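Local coordinates for protein alpha-11 giardin (Giardia intestinalis, PDB 2II2) that binds calcium and, as an annexin, probably acidic phospholipids, and may help the parasite attach to the intestinal mucosa through its ventral-disk cytoskeleton, at residues Asn92-Thr105 with Lys216-Tyr228. Residues are numbered along the deposited sequence; the frame is centred on the assembly and turned at random. Where two conformers were deposited one is given.
Sequences NDFRAIHDVVLIAT and KENARGLCIAHYY
Phe94 and Arg95 meet Glu217 at the start of helix 94-102, whose N-cap is Asp93. Glu217 OE2 lies 2.9 Å from Phe94 N, a weak hydrogen bond, bent to 121°, and accepts a second weak, longer one from Arg95 N; the helix's first turn thus gains a carboxylate from a helix far along the chain, while OE1 sits at the edge of the Phe94 ring. Arg95 runs extended across Arg220 at about a right angle, and one face of its guanidinium rests on Glu217 CG, 3.6 Å from NH1. The two helices, nearly parallel at 8° with axes 9.8 Å apart, belong to the all-helical annexin fold. His98 packs its ND1 3.4 Å from Gly221 CA; a water joins ND1 to Glu217 O and Arg220 NH1, while NE2 bonds to Ala138 O. Arg220, with CG anti to its backbone N (chi1 176°), reaches buried Asp99, where NH2 meets the syn lone pair of OD1 at 2.7 Å. Ile224 CD1 and Arg95 CB sandwich this guanidinium, and Arg258 forms a second salt bridge with Asp99. Leu102 CB and Ile103 CG1 then converge on Ile224 CG2, with 3.7 Å between Ile103 CG1 and that methyl. Beyond them, Leu102 O lies over one face of the Tyr228 ring, whose OH is 3.3 Å from Ala104 C.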
loop_
_atom_site.group_PDB
_atom_site.type_symbol
_atom_site.label_atom_id
_atom_site.label_comp_id
_atom_site.label_asym_id
_atom_site.label_seq_id
_atom_site.Cartn_x
_atom_site.Cartn_y
_atom_site.Cartn_z
ATOM N N ASN A 92 4.709 -4.611 15.332
ATOM C CA ASN A 92 4.901 -4.169 13.952
ATOM C C ASN A 92 3.862 -4.753 13.012
ATOM O O ASN A 92 3.677 -5.970 12.947
ATOM C CB ASN A 92 6.287 -4.502 13.437
ATOM C CG ASN A 92 7.364 -3.688 14.116
ATOM O OD1 ASN A 92 7.144 -2.542 14.522
ATOM N ND2 ASN A 92 8.550 -4.268 14.232
ATOM N N ASP A 93 3.184 -3.867 12.288
ATOM C CA ASP A 93 2.243 -4.284 11.245
ATOM C C ASP A 93 3.040 -4.312 9.946
ATOM O O ASP A 93 3.221 -3.278 9.246
ATOM C CB ASP A 93 1.098 -3.279 11.134
ATOM C CG ASP A 93 0.104 -3.624 10.038
ATOM O OD1 ASP A 93 0.386 -4.559 9.268
ATOM O OD2 ASP A 93 -0.943 -2.960 9.934
ATOM N N PHE A 94 3.601 -5.481 9.637
ATOM C CA PHE A 94 4.391 -5.598 8.434
ATOM C C PHE A 94 3.578 -5.324 7.177
ATOM O O PHE A 94 4.143 -4.865 6.173
ATOM C CB PHE A 94 5.056 -6.973 8.330
ATOM C CG PHE A 94 6.240 -7.127 9.229
ATOM C CD1 PHE A 94 6.225 -8.076 10.230
ATOM C CD2 PHE A 94 7.369 -6.330 9.082
ATOM C CE1 PHE A 94 7.336 -8.256 11.076
ATOM C CE2 PHE A 94 8.483 -6.495 9.930
ATOM C CZ PHE A 94 8.459 -7.459 10.919
ATOM N N ARG A 95 2.284 -5.634 7.185
ATOM C CA ARG A 95 1.511 -5.387 5.964
ATOM C C ARG A 95 1.600 -3.895 5.590
ATOM O O ARG A 95 1.803 -3.548 4.431
ATOM C CB ARG A 95 0.053 -5.795 6.123
ATOM C CG ARG A 95 -0.162 -7.277 6.270
ATOM C CD ARG A 95 -1.646 -7.590 6.235
ATOM N NE ARG A 95 -1.897 -9.022 6.185
ATOM C CZ ARG A 95 -1.847 -9.841 7.236
ATOM N NH1 ARG A 95 -1.589 -9.372 8.453
ATOM N NH2 ARG A 95 -2.079 -11.144 7.082
ATOM N N ALA A 96 1.443 -3.039 6.602
ATOM C CA ALA A 96 1.438 -1.594 6.383
ATOM C C ALA A 96 2.840 -1.082 6.024
ATOM O O ALA A 96 3.007 -0.237 5.131
ATOM C CB ALA A 96 0.907 -0.859 7.599
ATOM N N ILE A 97 3.873 -1.573 6.725
ATOM C CA ILE A 97 5.240 -1.149 6.389
ATOM C C ILE A 97 5.587 -1.560 4.958
ATOM O O ILE A 97 6.142 -0.772 4.187
ATOM C CB ILE A 97 6.282 -1.732 7.392
ATOM C CG1 ILE A 97 5.947 -1.311 8.836
ATOM C CG2 ILE A 97 7.668 -1.265 6.996
ATOM C CD1 ILE A 97 6.657 -2.148 9.903
ATOM N N HIS A 98 5.248 -2.790 4.602
ATOM C CA HIS A 98 5.513 -3.291 3.273
ATOM C C HIS A 98 4.839 -2.455 2.204
ATOM O O HIS A 98 5.437 -2.118 1.176
ATOM C CB HIS A 98 5.051 -4.743 3.145
ATOM C CG HIS A 98 5.920 -5.711 3.865
ATOM N ND1 HIS A 98 5.515 -7.002 4.107
ATOM C CD2 HIS A 98 7.151 -5.584 4.413
ATOM C CE1 HIS A 98 6.466 -7.630 4.776
ATOM N NE2 HIS A 98 7.481 -6.798 4.950
ATOM N N ASP A 99 3.569 -2.125 2.423
ATOM C CA ASP A 99 2.851 -1.304 1.433
ATOM C C ASP A 99 3.648 -0.020 1.138
ATOM O O ASP A 99 3.809 0.424 -0.016
ATOM C CB ASP A 99 1.448 -0.919 1.932
ATOM C CG ASP A 99 0.487 -2.089 1.992
ATOM O OD1 ASP A 99 0.808 -3.161 1.460
ATOM O OD2 ASP A 99 -0.616 -1.962 2.580
ATOM N N VAL A 100 4.137 0.603 2.198
ATOM C CA VAL A 100 4.861 1.843 2.079
ATOM C C VAL A 100 6.224 1.716 1.420
ATOM O O VAL A 100 6.540 2.534 0.566
ATOM C CB VAL A 100 4.997 2.550 3.439
ATOM C CG1 VAL A 100 5.982 3.715 3.369
ATOM C CG2 VAL A 100 3.627 3.022 3.899
ATOM N N VAL A 101 7.039 0.747 1.855
ATOM C CA VAL A 101 8.417 0.696 1.391
ATOM C C VAL A 101 8.625 -0.172 0.168
ATOM O O VAL A 101 9.621 0.026 -0.542
ATOM C CB VAL A 101 9.440 0.303 2.514
ATOM C CG1 VAL A 101 9.273 1.253 3.732
ATOM C CG2 VAL A 101 9.346 -1.157 2.933
ATOM N N LEU A 102 7.732 -1.128 -0.081
ATOM C CA LEU A 102 7.876 -1.984 -1.252
ATOM C C LEU A 102 7.282 -1.349 -2.506
ATOM O O LEU A 102 7.763 -1.587 -3.606
ATOM C CB LEU A 102 7.266 -3.369 -1.004
ATOM C CG LEU A 102 7.865 -4.182 0.163
ATOM C CD1 LEU A 102 7.231 -5.522 0.207
ATOM C CD2 LEU A 102 9.384 -4.334 0.054
ATOM N N ILE A 103 6.245 -0.552 -2.352
ATOM C CA ILE A 103 5.596 0.065 -3.495
ATOM C C ILE A 103 6.078 1.504 -3.597
ATOM O O ILE A 103 5.369 2.463 -3.255
ATOM C CB ILE A 103 4.057 -0.058 -3.421
ATOM C CG1 ILE A 103 3.672 -1.529 -3.144
ATOM C CG2 ILE A 103 3.439 0.399 -4.725
ATOM C CD1 ILE A 103 2.186 -1.737 -3.035
ATOM N N ALA A 104 7.324 1.636 -4.056
ATOM C CA ALA A 104 8.021 2.918 -3.961
ATOM C C ALA A 104 9.190 2.948 -4.906
ATOM O O ALA A 104 9.993 2.011 -4.931
ATOM C CB ALA A 104 8.514 3.160 -2.541
ATOM N N THR A 105 9.266 4.019 -5.688
ATOM C CA THR A 105 10.426 4.274 -6.519
ATOM C C THR A 105 11.612 4.695 -5.636
ATOM O O THR A 105 11.421 5.058 -4.473
ATOM C CB THR A 105 10.155 5.434 -7.478
ATOM O OG1 THR A 105 9.915 6.607 -6.698
ATOM C CG2 THR A 105 8.949 5.168 -8.382
ATOM N N LYS A 216 1.132 -15.269 6.775
ATOM C CA LYS A 216 0.483 -14.483 5.753
ATOM C C LYS A 216 1.203 -13.171 5.449
ATOM O O LYS A 216 1.256 -12.742 4.291
ATOM C CB LYS A 216 -0.959 -14.211 6.172
ATOM C CG LYS A 216 -1.857 -15.445 6.235
ATOM C CD LYS A 216 -3.265 -15.063 6.658
ATOM C CE LYS A 216 -4.271 -16.213 6.491
ATOM N NZ LYS A 216 -4.251 -17.187 7.619
ATOM N N GLU A 217 1.776 -12.539 6.469
ATOM C CA GLU A 217 2.518 -11.314 6.292
ATOM C C GLU A 217 3.721 -11.561 5.440
ATOM O O GLU A 217 4.032 -10.748 4.562
ATOM C CB GLU A 217 2.978 -10.740 7.631
ATOM C CG GLU A 217 1.926 -9.940 8.313
ATOM C CD GLU A 217 2.441 -9.209 9.519
ATOM O OE1 GLU A 217 3.160 -9.826 10.330
ATOM O OE2 GLU A 217 2.119 -8.012 9.645
ATOM N N ASN A 218 4.435 -12.658 5.713
ATOM C CA ASN A 218 5.606 -13.037 4.923
ATOM C C ASN A 218 5.221 -13.245 3.454
ATOM O O ASN A 218 5.812 -12.645 2.551
ATOM C CB ASN A 218 6.270 -14.334 5.432
ATOM C CG ASN A 218 7.191 -14.129 6.657
ATOM O OD1 ASN A 218 7.763 -13.060 6.869
ATOM N ND2 ASN A 218 7.348 -15.187 7.450
ATOM N N ALA A 219 4.234 -14.109 3.216
ATOM C CA ALA A 219 3.839 -14.452 1.843
ATOM C C ALA A 219 3.402 -13.212 1.080
ATOM O O ALA A 219 3.785 -12.988 -0.058
ATOM C CB ALA A 219 2.725 -15.501 1.843
ATOM N N ARG A 220 2.569 -12.414 1.738
ATOM C CA ARG A 220 2.041 -11.219 1.110
ATOM C C ARG A 220 3.158 -10.246 0.748
ATOM O O ARG A 220 3.180 -9.670 -0.357
ATOM C CB ARG A 220 1.047 -10.540 2.050
ATOM C CG ARG A 220 0.460 -9.218 1.572
ATOM C CD ARG A 220 -0.300 -8.612 2.709
ATOM N NE ARG A 220 -0.969 -7.343 2.430
ATOM C CZ ARG A 220 -0.356 -6.159 2.431
ATOM N NH1 ARG A 220 0.961 -6.050 2.698
ATOM N NH2 ARG A 220 -1.037 -5.053 2.169
ATOM N N GLY A 221 4.096 -10.047 1.670
ATOM C CA GLY A 221 5.164 -9.076 1.401
ATOM C C GLY A 221 6.065 -9.501 0.234
ATOM O O GLY A 221 6.455 -8.685 -0.617
ATOM N N LEU A 222 6.412 -10.788 0.211
ATOM C CA LEU A 222 7.219 -11.287 -0.897
ATOM C C LEU A 222 6.473 -11.165 -2.204
ATOM O O LEU A 222 7.051 -10.818 -3.218
ATOM C CB LEU A 222 7.619 -12.758 -0.656
ATOM C CG LEU A 222 8.719 -12.956 0.374
ATOM C CD1 LEU A 222 8.754 -14.405 0.763
ATOM C CD2 LEU A 222 10.094 -12.498 -0.199
ATOM N N CYS A 223 5.169 -11.457 -2.205
ATOM C CA CYS A 223 4.406 -11.308 -3.443
ATOM C C CYS A 223 4.332 -9.847 -3.899
ATOM O O CYS A 223 4.314 -9.578 -5.090
ATOM C CB CYS A 223 2.998 -11.871 -3.292
ATOM S SG CYS A 223 2.910 -13.663 -3.265
ATOM N N ILE A 224 4.236 -8.911 -2.958
ATOM C CA ILE A 224 4.203 -7.506 -3.320
ATOM C C ILE A 224 5.524 -7.101 -4.000
ATOM O O ILE A 224 5.549 -6.400 -5.038
ATOM C CB ILE A 224 3.876 -6.613 -2.110
ATOM C CG1 ILE A 224 2.403 -6.768 -1.743
ATOM C CG2 ILE A 224 4.210 -5.158 -2.391
ATOM C CD1 ILE A 224 2.018 -6.158 -0.411
ATOM N N ALA A 225 6.638 -7.498 -3.384
ATOM C CA ALA A 225 7.945 -7.153 -3.958
ATOM C C ALA A 225 8.136 -7.773 -5.343
ATOM O O ALA A 225 8.620 -7.121 -6.286
ATOM C CB ALA A 225 9.060 -7.539 -3.030
ATOM N N HIS A 226 7.751 -9.033 -5.469
ATOM C CA HIS A 226 7.741 -9.747 -6.753
ATOM C C HIS A 226 6.920 -8.997 -7.792
ATOM O O HIS A 226 7.396 -8.689 -8.878
ATOM C CB HIS A 226 7.161 -11.149 -6.480
ATOM C CG HIS A 226 6.607 -11.830 -7.688
ATOM N ND1 HIS A 226 7.398 -12.302 -8.712
ATOM C CD2 HIS A 226 5.325 -12.075 -8.036
ATOM C CE1 HIS A 226 6.612 -12.819 -9.640
ATOM N NE2 HIS A 226 5.357 -12.704 -9.250
ATOM N N TYR A 227 5.666 -8.709 -7.464
ATOM C CA TYR A 227 4.797 -8.063 -8.440
ATOM C C TYR A 227 5.249 -6.654 -8.785
ATOM O O TYR A 227 5.043 -6.230 -9.908
ATOM C CB TYR A 227 3.332 -8.109 -7.998
ATOM C CG TYR A 227 2.665 -9.433 -8.305
ATOM C CD1 TYR A 227 2.019 -10.163 -7.324
ATOM C CD2 TYR A 227 2.670 -9.946 -9.605
ATOM C CE1 TYR A 227 1.384 -11.389 -7.623
ATOM C CE2 TYR A 227 2.041 -11.158 -9.906
ATOM C CZ TYR A 227 1.401 -11.872 -8.918
ATOM O OH TYR A 227 0.759 -13.036 -9.257
ATOM N N TYR A 228 5.835 -5.934 -7.828
ATOM C CA TYR A 228 6.309 -4.577 -8.071
ATOM C C TYR A 228 7.304 -4.565 -9.224
ATOM O O TYR A 228 7.294 -3.667 -10.054
ATOM C CB TYR A 228 6.937 -3.983 -6.797
ATOM C CG TYR A 228 7.298 -2.528 -7.023
ATOM C CD1 TYR A 228 6.347 -1.524 -6.809
ATOM C CD2 TYR A 228 8.554 -2.163 -7.446
ATOM C CE1 TYR A 228 6.645 -0.182 -7.046
ATOM C CE2 TYR A 228 8.859 -0.817 -7.694
ATOM C CZ TYR A 228 7.902 0.171 -7.487
ATOM O OH TYR A 228 8.187 1.497 -7.734
HETATM O O HOH W 1 2.873 -7.969 3.922
#